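Local atomic coordinates of regulatory protein MarR (Planctomyces limnophilus, PDB entry 3U2R), a protein that probably binds DNA as a transcription factor of the MarR family, through a winged helix-turn-helix domain. Residues A33-I38 with R124-R129; T51-R56 with K114-L119. All coordinates share one frame; numbering follows the deposited sequence.

In the fold
Both contacts use the long C-terminal helix 110-148. Contact 2 sets helix 46-58 against its first turns. Contact 1 sets helix 18-40 against it further along. Their centres are 16 Å apart and their nearest atoms about 5 Å apart, so they do not touch. Helices 18-40 and 46-58 follow each other in the chain, and contact 2 is nested inside the loop closed by contact 1. The second subunit reaches both: its Thr17 is hydrogen-bonded to Glu35 in contact 1, and its Glu19 forms a salt bridge with Arg53 in contact 2. Contact 2 joins the winged-helix domain to the start of helix 110-148, while contact 1 belongs to the helices that join the subunits.

Contact 1. Residues A33-I38 with R124-R129; sequences AIEEEI and RQCHER
Glu35 OE2, which meets the edge of the His127 ring, is gripped by two hydrogen bonds, from Gln130 NE2 and from Thr17 OG1 of the second subunit. It lies near the ring plane, 3.9 Å from His127 CE1. The carboxylate and ring planes stand 65° apart. His127 ND1 is hydrogen-bonded to Gln130 OE1, so Gln130 ties both groups together. With CG beside the backbone N, the extended chain of Glu35 (chi2 180°) carries OE2 to the ring edge.

Cys126 is the apolar centre of the contact. Its SG lies 3.8 Å from Glu35 CG and 3.9 Å from Ile34 CG2. Ile38 CG2 packs on Cys126 CB at 3.8 Å. Ile34 CG2 rests 3.6 Å from the backbone O of Cys126, and Ile34 CD1 meets Arg129 O at 4.0 Å. Arg129 folds back along its own helix, and Cys126 CA lies against one face of its guanidinium, toward the rim. The edge of that group points at Ile38 CB, 4.4 Å from NH2.

The two helix segments run nearly antiparallel, at 152°, with axes 9.6 Å apart. Pairing of the N-terminal and C-terminal helices beside a second subunit is typical of the MarR dimerisation region.

Contact 2. Residues T51-R56 with K114-L119; sequences TLRLLR and KLLKDL
Leu116 inserts its side chain between Leu52 and Arg56, one turn apart on the facing helix. Its CG is anti to the carbonyl carbon, chi1 -71°, and both methyls reach the other helix. CD2 packs on Leu52 CB at 3.8 Å. CD1 lies 3.6 Å from the backbone O of Leu52 and 3.6 Å from Arg56 NE.

Arg56 comes to Leu116 from the opposite direction. Its chain leaves with CG anti to the backbone N, chi1 -179°, and bends at chi3, 54°. The bend brings one face of the guanidinium over Leu116 CB, which sits toward the rim of the group, with NH2 3.5 Å from that carbon. Aliphatic carbon thus rests on the flat guanidinium. Glu120 OE2 makes a long, weak ion pair with the same NH2.

Helix 46-58 belongs to the winged helix-turn-helix domain, and the contact joins it to the first part of helix 110-148. Leu52 also touches Leu108 of the wing strand 103-108 and Leu86 of helix 78-88.

Leu115 holds its CG anti to the backbone N, which extends CD2 toward Leu52, 4.1 Å from Leu52 CD1. The two side chains cross at about a right angle. Leu91 also touches Leu115.

Contact 1. Residues A33-I38 with R124-R129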
loop_
_atom_site.group_PDB
_atom_site.type_symbol
_atom_site.label_atom_id
_atom_site.label_comp_id
_atom_site.label_asym_id
_atom_site.label_seq_id
_atom_site.Cartn_x
_atom_site.Cartn_y
_atom_site.Cartn_z
ATOM N N ALA A 33 7.620 -1.178 18.076
ATOM C CA ALA A 33 8.552 -2.309 18.019
ATOM C C ALA A 33 9.772 -2.040 17.069
ATOM O O ALA A 33 10.896 -2.437 17.375
ATOM C CB ALA A 33 7.819 -3.536 17.565
ATOM N N ILE A 34 9.552 -1.345 15.963
ATOM C CA ILE A 34 10.606 -1.104 14.961
ATOM C C ILE A 34 11.618 -0.129 15.548
ATOM O O ILE A 34 12.806 -0.308 15.358
ATOM C CB ILE A 34 9.994 -0.603 13.611
ATOM C CG1 ILE A 34 9.263 -1.789 12.924
ATOM C CG2 ILE A 34 11.073 0.035 12.662
ATOM C CD1 ILE A 34 8.386 -1.340 11.844
ATOM N N GLU A 35 11.154 0.897 16.249
ATOM C CA GLU A 35 12.049 1.855 16.941
ATOM C C GLU A 35 12.833 1.198 18.051
ATOM O O GLU A 35 14.040 1.427 18.211
ATOM C CB GLU A 35 11.215 2.977 17.544
ATOM C CG GLU A 35 10.709 3.898 16.483
ATOM C CD GLU A 35 9.853 5.065 16.907
ATOM O OE1 GLU A 35 9.750 5.306 18.130
ATOM O OE2 GLU A 35 9.574 5.900 16.012
ATOM N N GLU A 36 12.159 0.376 18.837
ATOM C CA GLU A 36 12.845 -0.311 19.943
ATOM C C GLU A 36 13.985 -1.152 19.359
ATOM O O GLU A 36 15.120 -1.012 19.794
ATOM C CB GLU A 36 11.847 -1.168 20.751
ATOM C CG GLU A 36 12.176 -1.431 22.205
ATOM C CD GLU A 36 11.011 -1.659 23.178
ATOM O OE1 GLU A 36 11.272 -1.656 24.404
ATOM O OE2 GLU A 36 9.867 -1.914 22.731
ATOM N N GLU A 37 13.740 -1.865 18.257
ATOM C CA GLU A 37 14.811 -2.678 17.692
ATOM C C GLU A 37 15.984 -1.852 17.173
ATOM O O GLU A 37 17.118 -2.278 17.333
ATOM C CB GLU A 37 14.281 -3.571 16.608
ATOM C CG GLU A 37 15.222 -4.714 16.256
ATOM C CD GLU A 37 15.771 -4.634 14.846
ATOM O OE1 GLU A 37 15.575 -5.605 14.076
ATOM O OE2 GLU A 37 16.343 -3.574 14.493
ATOM N N ILE A 38 15.754 -0.691 16.588
ATOM C CA ILE A 38 16.884 0.081 16.095
ATOM C C ILE A 38 17.542 0.798 17.267
ATOM O O ILE A 38 18.749 0.843 17.306
ATOM C CB ILE A 38 16.571 1.064 14.899
ATOM C CG1 ILE A 38 17.883 1.770 14.376
ATOM C CG2 ILE A 38 15.581 2.137 15.274
ATOM C CD1 ILE A 38 18.980 0.771 13.728
ATOM N N ARG A 124 15.991 7.238 9.787
ATOM C CA ARG A 124 15.213 7.466 8.595
ATOM C C ARG A 124 14.795 6.098 8.012
ATOM O O ARG A 124 13.640 5.932 7.647
ATOM C CB ARG A 124 16.012 8.292 7.559
ATOM C CG ARG A 124 15.215 8.595 6.279
ATOM C CD ARG A 124 16.063 9.330 5.285
ATOM N NE ARG A 124 17.036 8.394 4.719
ATOM C CZ ARG A 124 18.367 8.462 4.792
ATOM N NH1 ARG A 124 18.967 9.495 5.393
ATOM N NH2 ARG A 124 19.110 7.506 4.257
ATOM N N GLN A 125 15.720 5.102 8.011
ATOM C CA GLN A 125 15.367 3.766 7.516
ATOM C C GLN A 125 14.334 3.119 8.405
ATOM O O GLN A 125 13.482 2.395 7.928
ATOM C CB GLN A 125 16.551 2.849 7.389
ATOM C CG GLN A 125 17.471 3.298 6.273
ATOM C CD GLN A 125 18.827 2.646 6.232
ATOM O OE1 GLN A 125 19.746 3.214 5.640
ATOM N NE2 GLN A 125 18.997 1.428 6.775
ATOM N N CYS A 126 14.450 3.325 9.689
ATOM C CA CYS A 126 13.461 2.861 10.627
ATOM C C CYS A 126 12.058 3.479 10.304
ATOM O O CYS A 126 11.083 2.744 10.321
ATOM C CB CYS A 126 13.940 3.165 12.041
ATOM S SG CYS A 126 12.675 3.577 13.218
ATOM N N HIS A 127 11.972 4.766 9.913
ATOM C CA HIS A 127 10.696 5.389 9.571
ATOM C C HIS A 127 10.182 4.859 8.260
ATOM O O HIS A 127 8.987 4.635 8.132
ATOM C CB HIS A 127 10.772 6.916 9.518
ATOM C CG HIS A 127 11.074 7.571 10.843
ATOM N ND1 HIS A 127 10.479 7.138 12.047
ATOM C CD2 HIS A 127 11.754 8.716 11.103
ATOM C CE1 HIS A 127 10.990 7.911 12.980
ATOM N NE2 HIS A 127 11.687 8.916 12.456
ATOM N N GLU A 128 11.069 4.542 7.324
ATOM C CA GLU A 128 10.666 3.900 6.070
ATOM C C GLU A 128 10.098 2.470 6.333
ATOM O O GLU A 128 9.007 2.130 5.838
ATOM C CB GLU A 128 11.822 3.859 5.105
ATOM C CG GLU A 128 12.200 5.249 4.590
ATOM C CD GLU A 128 13.525 5.233 3.859
ATOM O OE1 GLU A 128 13.970 4.119 3.539
ATOM O OE2 GLU A 128 14.009 6.303 3.439
ATOM N N ARG A 129 10.741 1.687 7.243
ATOM C CA ARG A 129 10.245 0.323 7.556
ATOM C C ARG A 129 8.931 0.383 8.270
ATOM O O ARG A 129 8.068 -0.445 8.003
ATOM C CB ARG A 129 11.258 -0.432 8.352
ATOM C CG ARG A 129 12.589 -0.672 7.520
ATOM C CD ARG A 129 13.347 -1.845 8.101
ATOM N NE ARG A 129 13.743 -1.581 9.470
ATOM C CZ ARG A 129 14.746 -0.774 9.843
ATOM N NH1 ARG A 129 15.479 -0.147 8.931
ATOM N NH2 ARG A 129 15.014 -0.583 11.138
#

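Contact 2. Residues T51-R56 with K114-L119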
loop_
_atom_site.group_PDB
_atom_site.type_symbol
_atom_site.label_atom_id
_atom_site.label_comp_id
_atom_site.label_asym_id
_atom_site.label_seq_id
_atom_site.Cartn_x
_atom_site.Cartn_y
_atom_site.Cartn_z
ATOM N N THR A 51 14.928 13.038 24.006
ATOM C CA THR A 51 15.676 13.975 24.879
ATOM C C THR A 51 16.901 14.528 24.146
ATOM O O THR A 51 17.111 15.742 24.082
ATOM C CB THR A 51 16.077 13.255 26.161
ATOM O OG1 THR A 51 14.899 12.745 26.803
ATOM C CG2 THR A 51 16.818 14.137 27.102
ATOM N N LEU A 52 17.702 13.658 23.542
ATOM C CA LEU A 52 18.857 14.162 22.836
ATOM C C LEU A 52 18.453 15.116 21.712
ATOM O O LEU A 52 19.080 16.142 21.585
ATOM C CB LEU A 52 19.697 13.005 22.277
ATOM C CG LEU A 52 20.367 12.053 23.315
ATOM C CD1 LEU A 52 20.972 10.812 22.641
ATOM C CD2 LEU A 52 21.519 12.746 24.088
ATOM N N ARG A 53 17.400 14.819 20.932
ATOM C CA ARG A 53 16.937 15.699 19.835
ATOM C C ARG A 53 16.460 17.040 20.358
ATOM O O ARG A 53 16.645 18.067 19.716
ATOM C CB ARG A 53 15.780 15.045 19.062
ATOM C CG ARG A 53 16.177 13.998 18.031
ATOM C CD ARG A 53 16.369 14.615 16.667
ATOM N NE ARG A 53 15.206 15.377 16.184
ATOM C CZ ARG A 53 14.108 14.870 15.619
ATOM N NH1 ARG A 53 13.979 13.562 15.452
ATOM N NH2 ARG A 53 13.130 15.672 15.221
ATOM N N LEU A 54 15.758 17.003 21.479
ATOM C CA LEU A 54 15.260 18.220 22.136
ATOM C C LEU A 54 16.473 19.057 22.600
ATOM O O LEU A 54 16.498 20.269 22.389
ATOM C CB LEU A 54 14.370 17.805 23.326
ATOM C CG LEU A 54 13.754 18.867 24.207
ATOM C CD1 LEU A 54 12.772 19.753 23.418
ATOM C CD2 LEU A 54 12.983 18.223 25.329
ATOM N N LEU A 55 17.522 18.405 23.140
ATOM C CA LEU A 55 18.670 19.186 23.573
ATOM C C LEU A 55 19.466 19.746 22.395
ATOM O O LEU A 55 20.102 20.789 22.549
ATOM C CB LEU A 55 19.577 18.411 24.554
ATOM C CG LEU A 55 18.882 18.015 25.851
ATOM C CD1 LEU A 55 19.810 17.238 26.744
ATOM C CD2 LEU A 55 18.333 19.208 26.566
ATOM N N ARG A 56 19.429 19.101 21.246
ATOM C CA ARG A 56 20.082 19.621 20.033
ATOM C C ARG A 56 19.437 20.918 19.575
ATOM O O ARG A 56 20.157 21.809 19.145
ATOM C CB ARG A 56 20.061 18.596 18.870
ATOM C CG ARG A 56 20.777 19.142 17.588
ATOM C CD ARG A 56 21.221 18.095 16.572
ATOM N NE ARG A 56 20.165 17.176 16.111
ATOM C CZ ARG A 56 20.365 16.143 15.270
ATOM N NH1 ARG A 56 19.359 15.339 14.939
ATOM N NH2 ARG A 56 21.579 15.900 14.771
ATOM N N LYS A 114 27.412 13.909 17.928
ATOM C CA LYS A 114 27.919 12.873 17.036
ATOM C C LYS A 114 26.955 11.697 17.018
ATOM O O LYS A 114 26.690 11.143 15.946
ATOM C CB LYS A 114 29.309 12.418 17.478
ATOM C CG LYS A 114 29.891 11.176 16.768
ATOM C CD LYS A 114 30.820 11.526 15.652
ATOM C CE LYS A 114 31.380 10.280 15.000
ATOM N NZ LYS A 114 30.609 9.924 13.784
ATOM N N LEU A 115 26.454 11.294 18.176
ATOM C CA LEU A 115 25.556 10.147 18.198
ATOM C C LEU A 115 24.305 10.428 17.381
ATOM O O LEU A 115 23.870 9.586 16.597
ATOM C CB LEU A 115 25.193 9.728 19.636
ATOM C CG LEU A 115 24.198 8.606 19.754
ATOM C CD1 LEU A 115 24.736 7.272 19.074
ATOM C CD2 LEU A 115 23.881 8.386 21.178
ATOM N N LEU A 116 23.750 11.613 17.516
ATOM C CA LEU A 116 22.575 11.996 16.716
ATOM C C LEU A 116 22.927 12.041 15.204
ATOM O O LEU A 116 22.140 11.573 14.430
ATOM C CB LEU A 116 22.024 13.352 17.175
ATOM C CG LEU A 116 21.332 13.402 18.496
ATOM C CD1 LEU A 116 20.873 14.800 18.779
ATOM C CD2 LEU A 116 20.157 12.509 18.530
ATOM N N LYS A 117 24.127 12.475 14.795
ATOM C CA LYS A 117 24.500 12.454 13.362
ATOM C C LYS A 117 24.612 11.002 12.867
ATOM O O LYS A 117 24.155 10.702 11.756
ATOM C CB LYS A 117 25.805 13.225 13.075
ATOM C CG LYS A 117 25.649 14.735 13.195
ATOM C CD LYS A 117 26.847 15.532 12.666
ATOM C CE LYS A 117 26.953 16.934 13.281
ATOM N NZ LYS A 117 28.025 17.769 12.652
ATOM N N ASP A 118 25.168 10.087 13.697
ATOM C CA ASP A 118 25.247 8.663 13.338
ATOM C C ASP A 118 23.898 7.979 13.295
ATOM O O ASP A 118 23.771 6.920 12.678
ATOM C CB ASP A 118 26.107 7.892 14.333
ATOM C CG ASP A 118 27.563 8.266 14.315
ATOM O OD1 ASP A 118 27.990 8.945 13.347
ATOM O OD2 ASP A 118 28.270 7.916 15.279
ATOM N N LEU A 119 22.918 8.526 13.972
ATOM C CA LEU A 119 21.583 7.957 14.002
ATOM C C LEU A 119 20.674 8.470 12.894
ATOM O O LEU A 119 19.593 7.935 12.778
ATOM C CB LEU A 119 20.912 8.248 15.351
ATOM C CG LEU A 119 21.390 7.365 16.482
ATOM C CD1 LEU A 119 21.004 7.945 17.820
ATOM C CD2 LEU A 119 20.813 5.983 16.368
#